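Local coordinates for separin (PDB 5U1T), which cleaves the MCD1/SCC1 subunit of cohesin at the onset of anaphase as a caspase-like thiol protease, and is held inactive by securin for most of the cell cycle, at residues Ala369-Ser372 / Glu373-Val377; Ala678-Glu681 / Gln682-His686; Trp1530-Asp1534 / Lys1535-Lys1539. All blocks are in the same frame, centred on the assembly; numbering follows the deposited sequence.

Contact 1 (Ala369-Ser372 / Glu373-Val377); sequences ALLS and ELLGV
L371 and L375, one helical turn apart, make the apolar part of this local contact. Their side chains lie alongside each other and point the same way, and methyl CD1 of L371 rests 3.6 Å from CD1 of L375. The first torsions differ. In L371 the branch swings away from the backbone N (chi1 169°), which brings its end nearer to the following turn although CB heads away from it. L375 has CG beside its own N (chi1 -75°), which leads the branch back over the preceding turn, its CG 3.4 Å from L371 O. With an alanine in place of L375, CD1 of L371 would probably lose its neighbour, and I394, V397 and L398 of helix 388-404 the leucine they touch.

The segments are successive turns of the alpha-helix 365-384 in the helical region of separase, with L374 facing I355 of helix 342-357 and both L326 and V327 of helix 319-336, while L371 also meets I355.

The backbone bonds follow the i to i+4 pattern. E373 N gives its hydrogen to A369 O at 3.0 Å, and L374 N to L370 O at the same length. L375 N is bonded to L371 O, also at 3.0 Å. The bond from G376 N to S372 O is 2.9 Å long but bent at the hydrogen, to 138°.

Beside these bonds sit the CB atoms of the second turn: CB of E373 is 3.5 Å from A369 O. Beyond its CB, E373 runs out extended, its side chain touching N289 and V327.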
ATOM      1  N   ALA A 369     -12.253 -44.073 -43.559  1.00 90.06           N
ATOM      2  CA  ALA A 369     -12.145 -45.258 -42.727  1.00 84.93           C
ATOM      3  C   ALA A 369     -10.821 -45.972 -42.966  1.00 83.94           C
ATOM      4  O   ALA A 369     -10.189 -46.447 -42.024  1.00 86.14           O
ATOM      5  CB  ALA A 369     -13.303 -46.195 -42.992  1.00 89.37           C
ATOM      6  N   LEU A 370     -10.412 -46.054 -44.231  1.00 89.41           N
ATOM      7  CA  LEU A 370      -9.137 -46.673 -44.599  1.00 91.05           C
ATOM      8  C   LEU A 370      -7.993 -45.958 -43.891  1.00 86.13           C
ATOM      9  O   LEU A 370      -7.042 -46.581 -43.406  1.00 81.42           O
ATOM     10  CB  LEU A 370      -8.928 -46.632 -46.114  1.00 89.67           C
ATOM     11  CG  LEU A 370      -9.353 -47.855 -46.921  1.00 89.13           C
ATOM     12  CD1 LEU A 370      -9.368 -47.528 -48.399  1.00 92.70           C
ATOM     13  CD2 LEU A 370      -8.415 -49.018 -46.646  1.00 91.75           C
ATOM     14  N   LEU A 371      -8.109 -44.636 -43.833  1.00 86.69           N
ATOM     15  CA  LEU A 371      -7.108 -43.800 -43.203  1.00 82.62           C
ATOM     16  C   LEU A 371      -7.035 -44.103 -41.713  1.00 78.58           C
ATOM     17  O   LEU A 371      -5.948 -44.285 -41.176  1.00 73.67           O
ATOM     18  CB  LEU A 371      -7.424 -42.324 -43.455  1.00 83.20           C
ATOM     19  CG  LEU A 371      -6.640 -41.286 -42.656  1.00 75.50           C
ATOM     20  CD1 LEU A 371      -5.178 -41.593 -42.687  1.00 72.96           C
ATOM     21  CD2 LEU A 371      -6.885 -39.916 -43.229  1.00 83.07           C
ATOM     22  N   SER A 372      -8.187 -44.170 -41.052  1.00 79.06           N
ATOM     23  CA  SER A 372      -8.209 -44.393 -39.614  1.00 78.72           C
ATOM     24  C   SER A 372      -7.594 -45.730 -39.281  1.00 78.40           C
ATOM     25  O   SER A 372      -6.874 -45.871 -38.296  1.00 78.70           O
ATOM     26  CB  SER A 372      -9.624 -44.339 -39.056  1.00 77.77           C
ATOM     27  OG  SER A 372      -9.615 -44.749 -37.694  1.00 85.42           O
ATOM     28  N   GLU A 373      -7.882 -46.710 -40.116  1.00 82.77           N
ATOM     29  CA  GLU A 373      -7.364 -48.049 -39.916  1.00 85.57           C
ATOM     30  C   GLU A 373      -5.842 -48.093 -40.084  1.00 82.20           C
ATOM     31  O   GLU A 373      -5.145 -48.683 -39.257  1.00 79.03           O
ATOM     32  CB  GLU A 373      -8.045 -49.021 -40.882  1.00 87.33           C
ATOM     33  CG  GLU A 373      -7.482 -50.427 -40.861  1.00 85.75           C
ATOM     34  CD  GLU A 373      -8.198 -51.344 -41.839  1.00 93.59           C
ATOM     35  OE1 GLU A 373      -9.206 -50.897 -42.432  1.00 95.70           O
ATOM     36  OE2 GLU A 373      -7.755 -52.505 -42.025  1.00 97.99           O
ATOM     37  N   LEU A 374      -5.329 -47.475 -41.146  1.00 76.76           N
ATOM     38  CA  LEU A 374      -3.893 -47.451 -41.372  1.00 74.05           C
ATOM     39  C   LEU A 374      -3.184 -46.745 -40.201  1.00 82.02           C
ATOM     40  O   LEU A 374      -2.146 -47.208 -39.724  1.00 78.39           O
ATOM     41  CB  LEU A 374      -3.569 -46.774 -42.705  1.00 76.90           C
ATOM     42  CG  LEU A 374      -2.087 -46.635 -43.070  1.00 77.10           C
ATOM     43  CD1 LEU A 374      -1.368 -47.972 -43.034  1.00 74.98           C
ATOM     44  CD2 LEU A 374      -1.941 -45.996 -44.434  1.00 82.22           C
ATOM     45  N   LEU A 375      -3.759 -45.639 -39.726  1.00 79.18           N
ATOM     46  CA  LEU A 375      -3.210 -44.917 -38.589  1.00 70.26           C
ATOM     47  C   LEU A 375      -3.270 -45.754 -37.324  1.00 75.01           C
ATOM     48  O   LEU A 375      -2.406 -45.652 -36.457  1.00 74.72           O
ATOM     49  CB  LEU A 375      -3.951 -43.604 -38.389  1.00 70.06           C
ATOM     50  CG  LEU A 375      -3.534 -42.571 -39.427  1.00 72.68           C
ATOM     51  CD1 LEU A 375      -4.277 -41.256 -39.246  1.00 70.22           C
ATOM     52  CD2 LEU A 375      -2.038 -42.376 -39.338  1.00 71.60           C
ATOM     53  N   GLY A 376      -4.289 -46.594 -37.223  1.00 75.92           N
ATOM     54  CA  GLY A 376      -4.424 -47.483 -36.086  1.00 74.12           C
ATOM     55  C   GLY A 376      -3.381 -48.584 -36.039  1.00 76.05           C
ATOM     56  O   GLY A 376      -2.827 -48.876 -34.983  1.00 75.36           O
ATOM     57  N   VAL A 377      -3.109 -49.203 -37.182  1.00 78.32           N
ATOM     58  CA  VAL A 377      -2.178 -50.324 -37.207  1.00 80.61           C
ATOM     59  C   VAL A 377      -0.762 -49.801 -37.040  1.00 82.31           C
ATOM     60  O   VAL A 377       0.092 -50.478 -36.467  1.00 79.99           O
ATOM     61  CB  VAL A 377      -2.312 -51.158 -38.508  1.00 80.94           C
ATOM     62  CG1 VAL A 377      -2.407 -50.259 -39.711  1.00 83.01           C
ATOM     63  CG2 VAL A 377      -1.160 -52.149 -38.656  1.00 78.22           C
TER

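Contact 2 (Ala678-Glu681 / Gln682-His686); sequences AKIE and QALLH
The carbonyl O of K679 receives the backbone N of A683 at 3.0 Å. K679 stands at the N-cap position, and this is the first of three i to i+4 bonds that start helix 680-689. In the next, L684 N reaches I680 O at 3.0 Å. The third, from L685 N to E681 O, is 3.1 Å long.

Side chains add looser contact. Q682 bends at chi2 (64°), which folds its amide back toward the chain start and sets OE1 4.1 Å from CB of K679. The K679 chain, itself bent at chi3 and chi4, crosses that of Q682 obliquely. On the apolar side, CB of A678 comes within 4.4 Å of CB of A683, both of them single methyl groups. CG2 of I680 likewise lies 4.4 Å from CD1 of L684, the methyl of a leucine that continues onto L738 of helix 729-752.

The carboxylate of E681 finds its charged partner on the neighbouring helix: OE2 forms a salt bridge with K734 of helix 729-752, while the side chain also packs on Y644 of helix 642-655. L685 reaches Y644 and P643 from the following turn.

The backbone thus does the firm gripping within this turn, and the side chains touch one another only loosely. A carboxylate in the first turn is likely to be favoured by the positive end of the helix dipole, and its pairing with K734 ties the helix start to its neighbour.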
ATOM      1  N   ALA A 678      15.528  -9.792 -15.530  1.00 83.44           N
ATOM      2  CA  ALA A 678      14.543 -10.143 -14.512  1.00 77.16           C
ATOM      3  C   ALA A 678      13.130  -9.967 -15.068  1.00 85.79           C
ATOM      4  O   ALA A 678      12.846  -8.966 -15.727  1.00 86.51           O
ATOM      5  CB  ALA A 678      14.734  -9.303 -13.269  1.00 79.98           C
ATOM      6  N   LYS A 679      12.251 -10.934 -14.828  1.00 83.93           N
ATOM      7  CA  LYS A 679      10.871 -10.776 -15.263  1.00 82.23           C
ATOM      8  C   LYS A 679      10.245  -9.660 -14.452  1.00 77.57           C
ATOM      9  O   LYS A 679      10.745  -9.318 -13.376  1.00 75.18           O
ATOM     10  CB  LYS A 679      10.065 -12.068 -15.107  1.00 89.79           C
ATOM     11  CG  LYS A 679       8.821 -12.112 -15.997  1.00 91.20           C
ATOM     12  CD  LYS A 679       7.848 -13.207 -15.557  1.00103.43           C
ATOM     13  CE  LYS A 679       7.212 -12.864 -14.202  1.00 95.45           C
ATOM     14  NZ  LYS A 679       6.565 -11.522 -14.246  1.00 85.93           N
ATOM     15  N   ILE A 680       9.148  -9.109 -14.964  1.00 77.28           N
ATOM     16  CA  ILE A 680       8.570  -7.879 -14.427  1.00 78.37           C
ATOM     17  C   ILE A 680       8.146  -8.046 -12.977  1.00 77.84           C
ATOM     18  O   ILE A 680       8.156  -7.081 -12.212  1.00 78.02           O
ATOM     19  CB  ILE A 680       7.353  -7.397 -15.259  1.00 78.56           C
ATOM     20  CG1 ILE A 680       7.636  -7.546 -16.752  1.00 88.06           C
ATOM     21  CG2 ILE A 680       7.041  -5.939 -14.957  1.00 71.16           C
ATOM     22  CD1 ILE A 680       8.920  -6.877 -17.194  1.00 90.46           C
ATOM     23  N   GLU A 681       7.790  -9.268 -12.591  1.00 77.39           N
ATOM     24  CA  GLU A 681       7.370  -9.503 -11.217  1.00 78.23           C
ATOM     25  C   GLU A 681       8.548  -9.430 -10.243  1.00 79.66           C
ATOM     26  O   GLU A 681       8.433  -8.851  -9.163  1.00 77.90           O
ATOM     27  CB  GLU A 681       6.656 -10.847 -11.077  1.00 80.22           C
ATOM     28  CG  GLU A 681       5.365 -10.710 -10.293  1.00 85.42           C
ATOM     29  CD  GLU A 681       4.871 -12.014  -9.659  1.00101.80           C
ATOM     30  OE1 GLU A 681       5.119 -13.124 -10.223  1.00107.46           O
ATOM     31  OE2 GLU A 681       4.214 -11.910  -8.586  1.00100.83           O
ATOM     32  N   GLN A 682       9.683 -10.005 -10.621  1.00 73.85           N
ATOM     33  CA  GLN A 682      10.838  -9.966  -9.752  1.00 71.69           C
ATOM     34  C   GLN A 682      11.437  -8.564  -9.690  1.00 70.67           C
ATOM     35  O   GLN A 682      11.967  -8.156  -8.664  1.00 68.82           O
ATOM     36  CB  GLN A 682      11.879 -10.979 -10.212  1.00 77.62           C
ATOM     37  CG  GLN A 682      11.702 -12.337  -9.558  1.00 85.06           C
ATOM     38  CD  GLN A 682      10.375 -13.016  -9.931  1.00 94.33           C
ATOM     39  OE1 GLN A 682      10.033 -13.154 -11.123  1.00 91.15           O
ATOM     40  NE2 GLN A 682       9.619 -13.448  -8.908  1.00 93.46           N
ATOM     41  N   ALA A 683      11.340  -7.828 -10.791  1.00 75.56           N
ATOM     42  CA  ALA A 683      11.878  -6.475 -10.862  1.00 68.66           C
ATOM     43  C   ALA A 683      11.039  -5.531 -10.018  1.00 70.39           C
ATOM     44  O   ALA A 683      11.563  -4.629  -9.364  1.00 67.54           O
ATOM     45  CB  ALA A 683      11.929  -6.000 -12.295  1.00 67.62           C
ATOM     46  N   LEU A 684       9.727  -5.740 -10.042  1.00 70.25           N
ATOM     47  CA  LEU A 684       8.835  -4.978  -9.193  1.00 62.09           C
ATOM     48  C   LEU A 684       9.196  -5.252  -7.746  1.00 67.13           C
ATOM     49  O   LEU A 684       9.236  -4.343  -6.910  1.00 69.23           O
ATOM     50  CB  LEU A 684       7.377  -5.332  -9.472  1.00 59.10           C
ATOM     51  CG  LEU A 684       6.672  -4.578 -10.608  1.00 62.54           C
ATOM     52  CD1 LEU A 684       5.362  -5.271 -10.981  1.00 66.76           C
ATOM     53  CD2 LEU A 684       6.414  -3.122 -10.242  1.00 57.44           C
ATOM     54  N   LEU A 685       9.489  -6.511  -7.457  1.00 66.54           N
ATOM     55  CA  LEU A 685       9.807  -6.907  -6.100  1.00 66.22           C
ATOM     56  C   LEU A 685      11.111  -6.286  -5.617  1.00 63.36           C
ATOM     57  O   LEU A 685      11.182  -5.742  -4.526  1.00 67.79           O
ATOM     58  CB  LEU A 685       9.887  -8.415  -6.007  1.00 68.57           C
ATOM     59  CG  LEU A 685       9.691  -8.944  -4.597  1.00 68.73           C
ATOM     60  CD1 LEU A 685       8.252  -8.702  -4.216  1.00 55.91           C
ATOM     61  CD2 LEU A 685      10.059 -10.431  -4.550  1.00 73.81           C
ATOM     62  N   HIS A 686      12.139  -6.373  -6.442  1.00 63.84           N
ATOM     63  CA  HIS A 686      13.420  -5.778  -6.129  1.00 66.84           C
ATOM     64  C   HIS A 686      13.276  -4.252  -5.911  1.00 70.70           C
ATOM     65  O   HIS A 686      13.753  -3.700  -4.908  1.00 66.36           O
ATOM     66  CB  HIS A 686      14.409  -6.112  -7.256  1.00 68.02           C
ATOM     67  CG  HIS A 686      15.777  -5.526  -7.075  1.00 81.50           C
ATOM     68  ND1 HIS A 686      16.383  -5.398  -5.844  1.00 82.63           N
ATOM     69  CD2 HIS A 686      16.666  -5.045  -7.981  1.00 83.75           C
ATOM     70  CE1 HIS A 686      17.580  -4.853  -5.997  1.00 85.44           C
ATOM     71  NE2 HIS A 686      17.777  -4.634  -7.284  1.00 83.12           N
TER

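Contact 3 (Trp1530-Asp1534 / Lys1535-Lys1539); sequences WDVTD and KDIDK
At the edge of the catalytic centre of the caspase-like domain, the loop from strand 1524-1528 runs into helix 1534-1548, and V1532 of the loop meets I1537 of the helix. Their side chains cross at about a right angle, with CG2 of V1532 3.7 Å from CG1 of I1537. The side chain of V1532 also comes within about 4 Å of that of C1497, the probable active-site cysteine.

The loop joins a strand of the mixed six-stranded sheet to the helix that follows it. T1533 holds the N-cap position, and its O accepts I1537 N at 3.2 Å. Its hydroxyl makes no capping bond: OG1 is hydrogen-bonded to an acidic side chain from the chain of another protein, and D1536 N likewise has an acidic partner there. D1538 N closes the next turn on D1534 O at 3.0 Å.

The first torsion of D1534 (chi1 84°) keeps its carboxylate beside the start of K1535, with CG 3.0 Å from K1535 N. OD2 of D1534 is 4.3 Å from OD2 of D1538, a like-charged pair probably eased by the salt bridge of D1534 to R1424 and the hydrogen bond of D1538 to T1425, both on helix 1423-1436.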
ATOM      1  N   TRP A1530     -15.495  40.195  15.922  1.00 59.68           N
ATOM      2  CA  TRP A1530     -16.548  39.260  16.311  1.00 62.52           C
ATOM      3  C   TRP A1530     -17.892  39.708  15.740  1.00 61.79           C
ATOM      4  O   TRP A1530     -17.932  40.638  14.937  1.00 63.61           O
ATOM      5  CB  TRP A1530     -16.623  39.136  17.829  1.00 58.87           C
ATOM      6  CG  TRP A1530     -16.550  40.459  18.526  1.00 64.88           C
ATOM      7  CD1 TRP A1530     -17.545  41.383  18.635  1.00 60.62           C
ATOM      8  CD2 TRP A1530     -15.420  41.005  19.222  1.00 65.82           C
ATOM      9  NE1 TRP A1530     -17.105  42.473  19.355  1.00 64.05           N
ATOM     10  CE2 TRP A1530     -15.803  42.265  19.721  1.00 65.75           C
ATOM     11  CE3 TRP A1530     -14.123  40.546  19.471  1.00 65.97           C
ATOM     12  CZ2 TRP A1530     -14.941  43.070  20.452  1.00 64.03           C
ATOM     13  CZ3 TRP A1530     -13.265  41.348  20.189  1.00 66.31           C
ATOM     14  CH2 TRP A1530     -13.677  42.596  20.676  1.00 64.09           C
ATOM     15  N   ASP A1531     -18.985  39.064  16.141  1.00 55.36           N
ATOM     16  CA  ASP A1531     -20.285  39.439  15.599  1.00 63.40           C
ATOM     17  C   ASP A1531     -20.757  40.736  16.227  1.00 68.31           C
ATOM     18  O   ASP A1531     -20.553  40.975  17.419  1.00 72.44           O
ATOM     19  CB  ASP A1531     -21.349  38.354  15.817  1.00 67.32           C
ATOM     20  CG  ASP A1531     -20.940  36.988  15.280  1.00 66.70           C
ATOM     21  OD1 ASP A1531     -20.077  36.913  14.377  1.00 63.82           O
ATOM     22  OD2 ASP A1531     -21.493  35.983  15.779  1.00 61.30           O
ATOM     23  N   VAL A1532     -21.390  41.568  15.409  1.00 65.00           N
ATOM     24  CA  VAL A1532     -21.923  42.848  15.851  1.00 69.28           C
ATOM     25  C   VAL A1532     -23.413  42.953  15.519  1.00 68.10           C
ATOM     26  O   VAL A1532     -23.880  42.289  14.608  1.00 70.66           O
ATOM     27  CB  VAL A1532     -21.167  43.992  15.198  1.00 69.97           C
ATOM     28  CG1 VAL A1532     -19.757  44.035  15.722  1.00 65.33           C
ATOM     29  CG2 VAL A1532     -21.160  43.810  13.689  1.00 68.06           C
ATOM     30  N   THR A1533     -24.158  43.760  16.262  1.00 65.89           N
ATOM     31  CA  THR A1533     -25.602  43.862  16.053  1.00 69.76           C
ATOM     32  C   THR A1533     -25.950  45.126  15.252  1.00 74.47           C
ATOM     33  O   THR A1533     -25.246  46.136  15.336  1.00 71.02           O
ATOM     34  CB  THR A1533     -26.363  43.849  17.393  1.00 72.84           C
ATOM     35  OG1 THR A1533     -25.992  44.996  18.183  1.00 74.79           O
ATOM     36  CG2 THR A1533     -26.061  42.569  18.162  1.00 65.07           C
ATOM     37  N   ASP A1534     -27.045  45.080  14.496  1.00 76.39           N
ATOM     38  CA  ASP A1534     -27.167  45.943  13.313  1.00 78.65           C
ATOM     39  C   ASP A1534     -27.342  47.441  13.583  1.00 74.22           C
ATOM     40  O   ASP A1534     -26.671  48.245  12.935  1.00 71.72           O
ATOM     41  CB  ASP A1534     -28.293  45.418  12.383  1.00 79.08           C
ATOM     42  CG  ASP A1534     -29.690  45.890  12.775  1.00 79.26           C
ATOM     43  OD1 ASP A1534     -30.269  45.365  13.748  1.00 77.92           O
ATOM     44  OD2 ASP A1534     -30.245  46.759  12.066  1.00 77.70           O
ATOM     45  N   LYS A1535     -28.194  47.838  14.524  1.00 74.82           N
ATOM     46  CA  LYS A1535     -28.386  49.281  14.757  1.00 81.24           C
ATOM     47  C   LYS A1535     -27.092  49.986  15.159  1.00 78.79           C
ATOM     48  O   LYS A1535     -26.771  51.050  14.627  1.00 77.52           O
ATOM     49  CB  LYS A1535     -29.453  49.545  15.827  1.00 82.11           C
ATOM     50  CG  LYS A1535     -30.848  49.157  15.411  1.00 82.96           C
ATOM     51  CD  LYS A1535     -31.857  49.423  16.501  1.00 87.92           C
ATOM     52  CE  LYS A1535     -33.221  49.614  15.870  1.00 89.15           C
ATOM     53  NZ  LYS A1535     -33.160  50.757  14.911  1.00 91.28           N
ATOM     54  N   ASP A1536     -26.354  49.390  16.091  1.00 76.47           N
ATOM     55  CA  ASP A1536     -25.127  49.990  16.612  1.00 74.93           C
ATOM     56  C   ASP A1536     -24.006  50.057  15.581  1.00 70.41           C
ATOM     57  O   ASP A1536     -23.296  51.060  15.482  1.00 65.71           O
ATOM     58  CB  ASP A1536     -24.651  49.212  17.832  1.00 75.54           C
ATOM     59  CG  ASP A1536     -24.797  49.987  19.097  1.00 77.09           C
ATOM     60  OD1 ASP A1536     -25.425  51.074  19.071  1.00 76.55           O
ATOM     61  OD2 ASP A1536     -24.273  49.508  20.123  1.00 81.02           O
ATOM     62  N   ILE A1537     -23.840  48.979  14.821  1.00 69.91           N
ATOM     63  CA  ILE A1537     -22.730  48.897  13.885  1.00 73.98           C
ATOM     64  C   ILE A1537     -22.979  49.851  12.725  1.00 72.92           C
ATOM     65  O   ILE A1537     -22.044  50.469  12.205  1.00 71.30           O
ATOM     66  CB  ILE A1537     -22.511  47.444  13.369  1.00 74.46           C
ATOM     67  CG1 ILE A1537     -21.224  47.349  12.540  1.00 71.87           C
ATOM     68  CG2 ILE A1537     -23.716  46.943  12.572  1.00 68.62           C
ATOM     69  CD1 ILE A1537     -19.983  47.736  13.291  1.00 69.32           C
ATOM     70  N   ASP A1538     -24.250  49.988  12.345  1.00 77.23           N
ATOM     71  CA  ASP A1538     -24.635  50.892  11.275  1.00 78.95           C
ATOM     72  C   ASP A1538     -24.510  52.344  11.706  1.00 75.36           C
ATOM     73  O   ASP A1538     -24.215  53.197  10.873  1.00 72.16           O
ATOM     74  CB  ASP A1538     -26.052  50.597  10.809  1.00 78.39           C
ATOM     75  CG  ASP A1538     -26.141  49.308  10.033  1.00 85.03           C
ATOM     76  OD1 ASP A1538     -25.074  48.774   9.639  1.00 76.95           O
ATOM     77  OD2 ASP A1538     -27.278  48.829   9.812  1.00 89.50           O
ATOM     78  N   LYS A1539     -24.737  52.620  12.995  1.00 78.09           N
ATOM     79  CA  LYS A1539     -24.386  53.919  13.574  1.00 73.20           C
ATOM     80  C   LYS A1539     -22.901  54.170  13.292  1.00 72.29           C
ATOM     81  O   LYS A1539     -22.536  55.212  12.754  1.00 76.49           O
ATOM     82  CB  LYS A1539     -24.658  53.974  15.089  1.00 72.84           C
ATOM     83  CG  LYS A1539     -26.081  54.336  15.522  1.00 77.45           C
ATOM     84  CD  LYS A1539     -26.084  54.882  16.966  1.00 81.10           C
ATOM     85  CE  LYS A1539     -27.423  55.519  17.381  1.00 88.43           C
ATOM     86  NZ  LYS A1539     -28.540  54.519  17.469  1.00 81.15           N
TER

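The three contacts follow one another along the chain, and none touches another. Contact 1 lies toward one end of the elongated molecule and contact 3 toward the other, on opposite sides of the chain's centre, with their own centres 109 Å apart. Contact 2 lies nearer the middle, its centre 51 Å from that of contact 1 and 69 Å from that of contact 3; even the nearest atoms of contacts 2 and 3 are about 54 Å apart. Contact 3 alone borders the probable active-site cysteine and the chain of another protein. Contacts 1 and 2 belong to mainly helical surroundings far from that site, whereas contact 3 lies where the loop after a sheet strand enters a helix.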